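Local atomic coordinates of spydx (Streptococcus pyogenes, PDB entry 2J43), a protein that belongs to a streptococcal pullulanase virulence factor, as its tandem family 41 carbohydrate-binding modules that recognise alpha-glucans such as host lung glycogen. Residues 49-54 with 105-110; 91-96 with 214-219; 129-134 with 138-143. All coordinates share one frame; numbering follows the deposited sequence.

Contact 1: 49-54 with 105-110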
loop_
_atom_site.group_PDB
_atom_site.type_symbol
_atom_site.label_atom_id
_atom_site.label_comp_id
_atom_site.label_asym_id
_atom_site.label_seq_id
_atom_site.Cartn_x
_atom_site.Cartn_y
_atom_site.Cartn_z
ATOM N N ASP A 49 5.516 -15.719 -2.191
ATOM C CA ASP A 49 4.363 -15.383 -1.357
ATOM C C ASP A 49 3.132 -15.236 -2.255
ATOM O O ASP A 49 3.181 -15.501 -3.453
ATOM C CB ASP A 49 4.624 -14.153 -0.470
ATOM C CG ASP A 49 4.658 -12.851 -1.241
ATOM O OD1 ASP A 49 4.583 -12.873 -2.480
ATOM O OD2 ASP A 49 4.701 -11.758 -0.627
ATOM N N ASP A 50 2.003 -14.862 -1.652
ATOM C CA ASP A 50 0.771 -14.773 -2.367
ATOM C C ASP A 50 0.777 -13.804 -3.548
ATOM O O ASP A 50 0.264 -14.102 -4.620
ATOM C CB ASP A 50 -0.352 -14.389 -1.404
ATOM C CG ASP A 50 -1.681 -14.602 -2.026
ATOM O OD1 ASP A 50 -2.030 -15.782 -2.245
ATOM O OD2 ASP A 50 -2.440 -13.676 -2.360
ATOM N N TYR A 51 1.397 -12.643 -3.365
ATOM C CA TYR A 51 1.433 -11.614 -4.415
ATOM C C TYR A 51 2.369 -12.024 -5.583
ATOM O O TYR A 51 2.142 -11.702 -6.739
ATOM C CB TYR A 51 1.888 -10.265 -3.773
ATOM C CG TYR A 51 1.889 -9.072 -4.693
ATOM C CD1 TYR A 51 0.711 -8.403 -5.017
ATOM C CD2 TYR A 51 3.077 -8.602 -5.257
ATOM C CE1 TYR A 51 0.690 -7.310 -5.877
ATOM C CE2 TYR A 51 3.073 -7.507 -6.105
ATOM C CZ TYR A 51 1.882 -6.858 -6.411
ATOM O OH TYR A 51 1.796 -5.781 -7.232
ATOM N N GLY A 52 3.416 -12.749 -5.239
ATOM C CA GLY A 52 4.472 -13.039 -6.182
ATOM C C GLY A 52 5.744 -13.507 -5.516
ATOM O O GLY A 52 5.796 -14.633 -4.964
ATOM N N TYR A 53 6.818 -12.733 -5.676
ATOM C CA TYR A 53 8.052 -12.988 -4.940
ATOM C C TYR A 53 8.407 -11.771 -4.122
ATOM O O TYR A 53 7.993 -10.646 -4.448
ATOM C CB TYR A 53 9.219 -13.305 -5.895
ATOM C CG TYR A 53 9.150 -14.688 -6.478
ATOM C CD1 TYR A 53 9.848 -15.744 -5.885
ATOM C CD2 TYR A 53 8.364 -14.956 -7.568
ATOM C CE1 TYR A 53 9.777 -17.027 -6.417
ATOM C CE2 TYR A 53 8.259 -16.255 -8.111
ATOM C CZ TYR A 53 8.973 -17.275 -7.525
ATOM O OH TYR A 53 8.895 -18.566 -8.050
ATOM N N TYR A 54 9.129 -11.957 -3.033
ATOM C CA TYR A 54 9.643 -10.805 -2.345
ATOM C C TYR A 54 11.100 -11.004 -1.935
ATOM O O TYR A 54 11.593 -12.131 -1.758
ATOM C CB TYR A 54 8.787 -10.421 -1.123
ATOM C CG TYR A 54 8.857 -11.430 0.029
ATOM C CD1 TYR A 54 9.673 -11.200 1.121
ATOM C CD2 TYR A 54 8.153 -12.633 -0.034
ATOM C CE1 TYR A 54 9.770 -12.151 2.173
ATOM C CE2 TYR A 54 8.251 -13.602 0.987
ATOM C CZ TYR A 54 9.054 -13.335 2.086
ATOM O OH TYR A 54 9.165 -14.288 3.091
ATOM N N ALA A 105 2.577 1.715 -2.232
ATOM C CA ALA A 105 2.974 1.744 -0.846
ATOM C C ALA A 105 2.128 0.797 0.048
ATOM O O ALA A 105 2.264 0.803 1.264
ATOM C CB ALA A 105 2.885 3.195 -0.310
ATOM N N TYR A 106 1.231 0.051 -0.597
ATOM C CA TYR A 106 0.426 -1.004 0.043
ATOM C C TYR A 106 0.101 -2.009 -1.063
ATOM O O TYR A 106 0.357 -1.745 -2.236
ATOM C CB TYR A 106 -0.855 -0.392 0.640
ATOM C CG TYR A 106 -1.653 0.399 -0.373
ATOM C CD1 TYR A 106 -2.451 -0.226 -1.336
ATOM C CD2 TYR A 106 -1.622 1.806 -0.373
ATOM C CE1 TYR A 106 -3.133 0.491 -2.289
ATOM C CE2 TYR A 106 -2.334 2.544 -1.317
ATOM C CZ TYR A 106 -3.110 1.886 -2.257
ATOM O OH TYR A 106 -3.833 2.590 -3.194
ATOM N N ARG A 107 -0.411 -3.180 -0.691
ATOM C CA ARG A 107 -0.775 -4.161 -1.686
ATOM C C ARG A 107 -2.013 -3.721 -2.490
ATOM O O ARG A 107 -3.081 -3.557 -1.898
ATOM C CB ARG A 107 -1.072 -5.472 -1.017
ATOM C CG ARG A 107 -1.407 -6.546 -2.002
ATOM C CD ARG A 107 -1.595 -7.835 -1.327
ATOM N NE ARG A 107 -1.928 -8.850 -2.286
ATOM C CZ ARG A 107 -1.937 -10.138 -1.994
ATOM N NH1 ARG A 107 -1.625 -10.568 -0.770
ATOM N NH2 ARG A 107 -2.252 -10.999 -2.929
ATOM N N PRO A 108 -1.910 -3.543 -3.800
ATOM C CA PRO A 108 -3.073 -3.138 -4.600
ATOM C C PRO A 108 -4.148 -4.231 -4.561
ATOM O O PRO A 108 -3.836 -5.414 -4.600
ATOM C CB PRO A 108 -2.501 -3.010 -6.010
ATOM C CG PRO A 108 -1.045 -2.815 -5.797
ATOM C CD PRO A 108 -0.676 -3.607 -4.627
ATOM N N LEU A 109 -5.394 -3.834 -4.440
ATOM C CA LEU A 109 -6.456 -4.809 -4.383
ATOM C C LEU A 109 -7.237 -4.834 -5.706
ATOM O O LEU A 109 -6.895 -4.131 -6.648
ATOM C CB LEU A 109 -7.323 -4.523 -3.161
ATOM C CG LEU A 109 -6.513 -4.410 -1.853
ATOM C CD1 LEU A 109 -7.434 -4.037 -0.694
ATOM C CD2 LEU A 109 -5.678 -5.681 -1.503
ATOM N N LYS A 110 -8.247 -5.698 -5.757
ATOM C CA LYS A 110 -9.126 -5.875 -6.906
ATOM C C LYS A 110 -9.718 -4.554 -7.429
ATOM O O LYS A 110 -10.089 -3.658 -6.665
ATOM C CB LYS A 110 -10.253 -6.884 -6.556
ATOM C CG LYS A 110 -10.928 -6.699 -5.162
ATOM C CD LYS A 110 -12.150 -7.641 -4.955
ATOM C CE LYS A 110 -12.332 -8.151 -3.504
ATOM N NZ LYS A 110 -12.756 -7.120 -2.490
#
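Arg-107, in the linker between the two modules, reaches back to Asp-50 and Tyr-51 in the turn that precedes strand 53-58 of the first module. The polar part is a single-pronged salt bridge. Asp-50 OD2 takes NH2 of Arg-107 at 2.7 Å. The bond is almost straight, with an N-H...O angle of 175°, and uses the anti lone pair of the carboxylate, the one turned away from OD1. Asp-50 OD2 lies in the guanidinium plane of Arg-107; NH1 of Arg-107 stays 3.6 Å from that Asp-50 OD2, so one nitrogen makes the bond. The arginine gets there by full extension: with chi1 at -178° and no bend from CG to NE, its head group is carried past the tyrosine to the turn.

Van der Waals packing centres on Tyr-51. Its CB sits over the centre of one guanidinium face, 4.2 Å above the plane, while its ring stands nearly perpendicular to that plane. Further along, Tyr-51 CD1 comes to 3.8 Å from Arg-107 NE as the two side chains run in opposite directions. Pro-108 adds an apolar contact through its CD, 4.1 Å from CE1 of Tyr-51. Trp-96 of strand 94-97 meets the same tyrosine edge-to-face and also touches Arg-107 and Pro-108.

The turn itself carries an Asx motif: Asp-49 OD1 accepts a hydrogen bond from the backbone N of Gly-52 at 3.0 Å. Taken together, the salt bridge and the Tyr-51 packing imply a linker attached by contact with a buried tyrosine, with one directional ionic bond whose strength is probably moderated by solvent around the exposed Asp-50.

Contact 2: 91-96 with 214-219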
loop_
_atom_site.group_PDB
_atom_site.type_symbol
_atom_site.label_atom_id
_atom_site.label_comp_id
_atom_site.label_asym_id
_atom_site.label_seq_id
_atom_site.Cartn_x
_atom_site.Cartn_y
_atom_site.Cartn_z
ATOM N N LYS A 91 10.840 5.724 7.222
ATOM C CA LYS A 91 10.391 4.447 7.791
ATOM C C LYS A 91 9.653 3.544 6.794
ATOM O O LYS A 91 9.236 2.460 7.184
ATOM C CB LYS A 91 9.473 4.660 8.992
ATOM C CG LYS A 91 10.144 5.304 10.219
ATOM C CD LYS A 91 9.209 5.307 11.423
ATOM C CE LYS A 91 9.933 5.776 12.696
ATOM N NZ LYS A 91 10.432 7.159 12.554
HETATM N N MSE A 92 9.479 3.965 5.540
HETATM C CA MSE A 92 8.774 3.112 4.567
HETATM C C MSE A 92 9.590 1.856 4.308
HETATM O O MSE A 92 10.775 1.938 3.932
HETATM C CB MSE A 92 8.463 3.846 3.291
HETATM C CG MSE A 92 7.886 2.910 2.230
HETATM SE SE MSE A 92 7.055 3.877 0.787
HETATM C CE MSE A 92 7.444 2.553 -0.649
ATOM N N ASN A 93 8.989 0.719 4.646
ATOM C CA ASN A 93 9.705 -0.546 4.721
ATOM C C ASN A 93 9.281 -1.637 3.772
ATOM O O ASN A 93 9.674 -2.802 3.910
ATOM C CB ASN A 93 9.847 -1.027 6.152
ATOM C CG ASN A 93 8.548 -1.430 6.722
ATOM O OD1 ASN A 93 7.522 -1.329 6.060
ATOM N ND2 ASN A 93 8.587 -1.947 7.959
ATOM N N GLU A 94 8.400 -1.329 2.827
ATOM C CA GLU A 94 7.639 -2.331 2.128
ATOM C C GLU A 94 7.074 -1.645 0.883
ATOM O O GLU A 94 6.592 -0.530 0.959
ATOM C CB GLU A 94 6.609 -3.114 2.949
ATOM C CG GLU A 94 6.214 -4.441 2.366
ATOM C CD GLU A 94 5.546 -5.356 3.394
ATOM O OE1 GLU A 94 5.152 -4.874 4.469
ATOM O OE2 GLU A 94 5.386 -6.566 3.097
ATOM N N VAL A 95 7.170 -2.299 -0.263
ATOM C CA VAL A 95 6.611 -1.760 -1.510
ATOM C C VAL A 95 6.166 -2.921 -2.362
ATOM O O VAL A 95 6.762 -4.015 -2.315
ATOM C CB VAL A 95 7.694 -0.913 -2.206
ATOM C CG1 VAL A 95 8.886 -1.820 -2.593
ATOM C CG2 VAL A 95 7.192 -0.177 -3.344
ATOM N N TRP A 96 5.197 -2.660 -3.211
ATOM C CA TRP A 96 4.643 -3.629 -4.130
ATOM C C TRP A 96 4.837 -3.138 -5.539
ATOM O O TRP A 96 4.391 -2.039 -5.898
ATOM C CB TRP A 96 3.159 -3.876 -3.852
ATOM C CG TRP A 96 2.940 -4.667 -2.587
ATOM C CD1 TRP A 96 2.618 -5.992 -2.526
ATOM C CD2 TRP A 96 2.986 -4.208 -1.223
ATOM N NE1 TRP A 96 2.469 -6.388 -1.231
ATOM C CE2 TRP A 96 2.702 -5.325 -0.397
ATOM C CE3 TRP A 96 3.247 -2.966 -0.599
ATOM C CZ2 TRP A 96 2.688 -5.250 0.991
ATOM C CZ3 TRP A 96 3.206 -2.894 0.789
ATOM C CH2 TRP A 96 2.915 -4.025 1.571
ATOM N N ASN A 214 -1.845 6.516 1.696
ATOM C CA ASN A 214 -0.760 5.643 2.137
ATOM C C ASN A 214 -0.790 5.391 3.610
ATOM O O ASN A 214 -1.305 6.218 4.375
ATOM C CB ASN A 214 0.596 6.292 1.749
ATOM C CG ASN A 214 0.827 7.627 2.446
ATOM O OD1 ASN A 214 0.444 8.700 1.913
ATOM N ND2 ASN A 214 1.371 7.587 3.615
ATOM N N PRO A 215 -0.247 4.259 4.053
ATOM C CA PRO A 215 -0.314 3.889 5.456
ATOM C C PRO A 215 0.649 4.602 6.384
ATOM O O PRO A 215 0.628 4.315 7.577
ATOM C CB PRO A 215 0.006 2.383 5.425
ATOM C CG PRO A 215 0.866 2.237 4.275
ATOM C CD PRO A 215 0.379 3.202 3.230
ATOM N N TYR A 216 1.432 5.537 5.847
ATOM C CA TYR A 216 2.338 6.361 6.634
ATOM C C TYR A 216 1.676 7.658 7.046
ATOM O O TYR A 216 2.281 8.453 7.779
ATOM C CB TYR A 216 3.645 6.599 5.857
ATOM C CG TYR A 216 4.253 5.286 5.510
ATOM C CD1 TYR A 216 4.934 4.541 6.440
ATOM C CD2 TYR A 216 4.063 4.722 4.244
ATOM C CE1 TYR A 216 5.463 3.304 6.144
ATOM C CE2 TYR A 216 4.580 3.466 3.949
ATOM C CZ TYR A 216 5.250 2.748 4.905
ATOM O OH TYR A 216 5.747 1.478 4.662
ATOM N N TYR A 217 0.449 7.895 6.582
ATOM C CA TYR A 217 -0.304 9.136 6.882
ATOM C C TYR A 217 0.511 10.375 6.456
ATOM O O TYR A 217 0.577 11.356 7.175
ATOM C CB TYR A 217 -0.776 9.209 8.356
ATOM C CG TYR A 217 -1.461 7.919 8.785
ATOM C CD1 TYR A 217 -2.744 7.647 8.376
ATOM C CD2 TYR A 217 -0.814 6.989 9.600
ATOM C CE1 TYR A 217 -3.376 6.460 8.760
ATOM C CE2 TYR A 217 -1.432 5.832 10.003
ATOM C CZ TYR A 217 -2.713 5.559 9.526
ATOM O OH TYR A 217 -3.313 4.380 9.880
ATOM N N ILE A 218 1.083 10.304 5.260
ATOM C CA ILE A 218 1.769 11.455 4.633
ATOM C C ILE A 218 0.883 12.110 3.598
ATOM O O ILE A 218 0.438 11.482 2.658
ATOM C CB ILE A 218 3.103 11.010 3.983
ATOM C CG1 ILE A 218 3.955 10.243 4.997
ATOM C CG2 ILE A 218 3.886 12.264 3.447
ATOM C CD1 ILE A 218 4.459 11.083 6.245
ATOM N N ASP A 219 0.648 13.423 3.754
ATOM C CA ASP A 219 -0.393 14.079 2.980
ATOM C C ASP A 219 -0.072 14.181 1.489
ATOM O O ASP A 219 1.022 14.575 1.100
ATOM C CB ASP A 219 -0.717 15.460 3.585
ATOM C CG ASP A 219 -1.874 16.143 2.877
ATOM O OD1 ASP A 219 -2.112 15.826 1.685
ATOM O OD2 ASP A 219 -2.603 17.009 3.422
HETATM O O HOH W 1 4.589 0.402 2.493
#
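The interface between the two beta-sandwich modules is bridged here by Tyr-216, which reaches from a type I beta turn in the C-terminal tail (Asn-214 to Tyr-217) to Met-92 and Asn-93, just ahead of strand 94-97 in the first module. The turn is closed by the backbone bond from Tyr-217 N to Asn-214 O. Tyr-216 is its third residue and accounts for the contact from its side: its CG stands anti to the carbonyl carbon (chi1 -57°), and the ring is directed at the first module.

The apolar evidence is a Met-aromatic contact with a CH-pi component. Met-92, present as selenomethionine, lays CB over one face of the tyrosine ring, 4.2 Å from the centroid and 28° off the normal. Met-92 CG is 3.8 Å from Tyr-216 CZ, at the hydroxyl end of the ring. The selenium approaches more obliquely, with Met-92 SE 5.0 Å from the Tyr-216 centroid. The two side chains cross at about a right angle; it is the closeness of CB and CG to CZ and OH that puts this part of the methionine near the phenol end. Beyond the contact, Pro-215 packs on Phe-203 of strand 201-205, tying the turn to the second module.

Polar bonds meet at the phenol oxygen. Asn-93 N donates to Tyr-216 OH in a weak bond of 3.3 Å. The hydroxyl in turn donates a hydrogen bond to a water, so that it both accepts and donates. One oxygen thus links the two modules twice, directly and through solvent: the water lies 2.7 Å from Tyr-216 OH and itself donates a hydrogen bond, also of 2.7 Å, to the backbone O of Glu-94.

Contact 3: 129-134 with 138-143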
loop_
_atom_site.group_PDB
_atom_site.type_symbol
_atom_site.label_atom_id
_atom_site.label_comp_id
_atom_site.label_asym_id
_atom_site.label_seq_id
_atom_site.Cartn_x
_atom_site.Cartn_y
_atom_site.Cartn_z
ATOM N N ALA A 129 -18.449 1.809 12.666
ATOM C CA ALA A 129 -18.962 1.472 11.336
ATOM C C ALA A 129 -18.582 2.560 10.371
ATOM O O ALA A 129 -18.261 3.674 10.790
ATOM C CB ALA A 129 -20.478 1.357 11.360
ATOM N N VAL A 130 -18.706 2.264 9.099
ATOM C CA VAL A 130 -18.385 3.222 8.035
ATOM C C VAL A 130 -19.676 3.568 7.302
ATOM O O VAL A 130 -20.337 2.698 6.763
ATOM C CB VAL A 130 -17.366 2.666 7.018
ATOM C CG1 VAL A 130 -16.952 3.836 6.060
ATOM C CG2 VAL A 130 -16.176 2.072 7.743
ATOM N N TRP A 131 -20.014 4.856 7.277
ATOM C CA TRP A 131 -21.099 5.395 6.475
ATOM C C TRP A 131 -20.521 5.769 5.096
ATOM O O TRP A 131 -19.487 6.382 5.043
ATOM C CB TRP A 131 -21.640 6.651 7.142
ATOM C CG TRP A 131 -22.880 7.158 6.515
ATOM C CD1 TRP A 131 -23.001 8.249 5.680
ATOM C CD2 TRP A 131 -24.215 6.631 6.665
ATOM N NE1 TRP A 131 -24.313 8.421 5.292
ATOM C CE2 TRP A 131 -25.078 7.437 5.872
ATOM C CE3 TRP A 131 -24.770 5.546 7.350
ATOM C CZ2 TRP A 131 -26.442 7.178 5.762
ATOM C CZ3 TRP A 131 -26.130 5.305 7.231
ATOM C CH2 TRP A 131 -26.938 6.103 6.445
ATOM N N THR A 132 -21.166 5.340 4.023
ATOM C CA THR A 132 -20.676 5.577 2.658
ATOM C C THR A 132 -21.731 6.235 1.778
ATOM O O THR A 132 -22.939 5.974 1.906
ATOM C CB THR A 132 -20.252 4.243 1.967
ATOM O OG1 THR A 132 -21.391 3.383 1.853
ATOM C CG2 THR A 132 -19.268 3.461 2.838
ATOM N N PHE A 133 -21.245 7.077 0.874
ATOM C CA PHE A 133 -22.105 7.807 -0.053
ATOM C C PHE A 133 -21.288 8.315 -1.239
ATOM O O PHE A 133 -20.068 8.068 -1.350
ATOM C CB PHE A 133 -22.840 8.961 0.671
ATOM C CG PHE A 133 -21.947 9.981 1.347
ATOM C CD1 PHE A 133 -21.778 11.248 0.794
ATOM C CD2 PHE A 133 -21.326 9.719 2.568
ATOM C CE1 PHE A 133 -21.030 12.212 1.421
ATOM C CE2 PHE A 133 -20.573 10.688 3.191
ATOM C CZ PHE A 133 -20.438 11.946 2.619
ATOM N N LYS A 134 -21.964 9.030 -2.114
ATOM C CA LYS A 134 -21.446 9.373 -3.426
ATOM C C LYS A 134 -21.290 8.114 -4.262
ATOM O O LYS A 134 -22.181 7.288 -4.267
ATOM C CB LYS A 134 -20.235 10.319 -3.366
ATOM C CG LYS A 134 -20.452 11.474 -2.425
ATOM C CD LYS A 134 -19.309 12.479 -2.448
ATOM C CE LYS A 134 -19.583 13.584 -3.450
ATOM N NZ LYS A 134 -19.026 14.901 -2.992
ATOM N N THR A 138 -23.630 0.697 -3.304
ATOM C CA THR A 138 -24.786 0.732 -2.433
ATOM C C THR A 138 -24.523 1.531 -1.139
ATOM O O THR A 138 -23.898 1.047 -0.159
ATOM C CB THR A 138 -25.463 -0.717 -2.355
ATOM O OG1 THR A 138 -25.932 -1.059 -1.047
ATOM C CG2 THR A 138 -24.567 -1.823 -2.826
ATOM N N PRO A 139 -24.928 2.803 -1.170
ATOM C CA PRO A 139 -24.780 3.657 0.001
ATOM C C PRO A 139 -25.380 3.015 1.221
ATOM O O PRO A 139 -26.407 2.325 1.150
ATOM C CB PRO A 139 -25.566 4.934 -0.377
ATOM C CG PRO A 139 -25.472 5.002 -1.827
ATOM C CD PRO A 139 -25.544 3.554 -2.292
ATOM N N THR A 140 -24.758 3.257 2.356
ATOM C CA THR A 140 -25.326 2.816 3.611
ATOM C C THR A 140 -26.676 3.480 3.884
ATOM O O THR A 140 -26.956 4.582 3.403
ATOM C CB THR A 140 -24.357 3.057 4.739
ATOM O OG1 THR A 140 -23.832 4.381 4.661
ATOM C CG2 THR A 140 -23.166 2.121 4.578
ATOM N N THR A 141 -27.510 2.748 4.639
ATOM C CA THR A 141 -28.865 3.147 5.059
ATOM C C THR A 141 -29.058 2.983 6.549
ATOM O O THR A 141 -28.201 2.402 7.276
ATOM C CB THR A 141 -29.922 2.281 4.322
ATOM O OG1 THR A 141 -29.690 0.895 4.630
ATOM C CG2 THR A 141 -29.760 2.389 2.823
ATOM N N ASP A 142 -30.136 3.587 7.043
ATOM C CA ASP A 142 -30.547 3.474 8.452
ATOM C C ASP A 142 -29.486 3.955 9.423
ATOM O O ASP A 142 -28.995 3.234 10.291
ATOM C CB ASP A 142 -31.031 2.040 8.787
ATOM C CG ASP A 142 -32.157 1.588 7.868
ATOM O OD1 ASP A 142 -33.227 2.240 7.859
ATOM O OD2 ASP A 142 -32.041 0.650 7.055
ATOM N N TRP A 143 -29.167 5.236 9.310
ATOM C CA TRP A 143 -28.274 5.885 10.244
ATOM C C TRP A 143 -28.475 5.501 11.709
ATOM O O TRP A 143 -29.609 5.556 12.167
ATOM C CB TRP A 143 -28.464 7.392 10.075
ATOM C CG TRP A 143 -27.597 8.160 10.945
ATOM C CD1 TRP A 143 -27.860 8.573 12.202
ATOM C CD2 TRP A 143 -26.285 8.607 10.637
ATOM N NE1 TRP A 143 -26.793 9.277 12.709
ATOM C CE2 TRP A 143 -25.807 9.308 11.758
ATOM C CE3 TRP A 143 -25.456 8.491 9.519
ATOM C CZ2 TRP A 143 -24.540 9.884 11.794
ATOM C CZ3 TRP A 143 -24.204 9.088 9.563
ATOM C CH2 TRP A 143 -23.764 9.761 10.668
HETATM O O HOH W 2 -21.186 0.999 0.550
HETATM O O HOH W 3 -25.418 6.807 2.517
#
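Trp-131 and Thr-132, near the end of strand 128-134, are covered by Thr-140 and Trp-143 of the long connection that leads to the antiparallel strand 147-153, the two strands and their loop forming a beta hairpin of the second module's beta-sandwich.

Aromatic contacts come first. Trp-131 is held between two partners on opposite faces. On one face Trp-143 presents its edge, the six-membered rings lying 5.0 Å apart by centroids with planes at 74°, an edge-to-face (T-shaped) pair. The closest carbons are Trp-143 CE3 and Trp-131 CD2, at 3.6 Å. On the other face Thr-140 makes a CH-pi contact, its CB 4.0 Å from the centroid of the six-membered ring. Over that same face lies the nearest atom of all, Thr-140 OG1, 3.0 Å from Trp-131 CD2. Leu-175 of strand 170-176 touches both indoles. Exposed tryptophans form the alpha-glucan platform of family 41 modules, and Trp-131 and Trp-143 are probably part of it.

Hydrogen bonds through backbone groups and threonine hydroxyls fasten the loop to the strand. Thr-132 N donates to Thr-140 OG1 at 2.9 Å with an N-H...O angle of 162°. With chi1 at 47°, Thr-140 places that hydroxyl between its own N and carbonyl carbon, where it faces the strand and also overhangs the indole. The return bonds are weak: Thr-140 N points to both the carbonyl oxygen and the OG1 of Thr-132.

Water completes the join at two places. One water connects Thr-132 OG1 with the backbone O of Thr-138. The second donates two hydrogen bonds, to Thr-132 O at 2.7 Å and to Thr-140 O at 2.8 Å.

How the contacts relate
From the N terminus, the chain enters contact 1 at 49-54 and passes through 91-96 before contact 1 closes at 105-110; contact 2 closes only at the C-terminal tail, 214-219. The two therefore cross. They also touch in space: Tyr-106 packs on Trp-96, and Ala-105 meets Pro-215. Contact 1 fixes the linker to the first module, and contact 2 joins that module to the tail of the second. Contact 3 falls within the long span between 96 and 214: segments 129-134 and 138-143, with three residues between them, close the start of the loop joining strands 128-134 and 147-153. Its centre lies about 28 Å from that of contact 2, and it touches neither of the others.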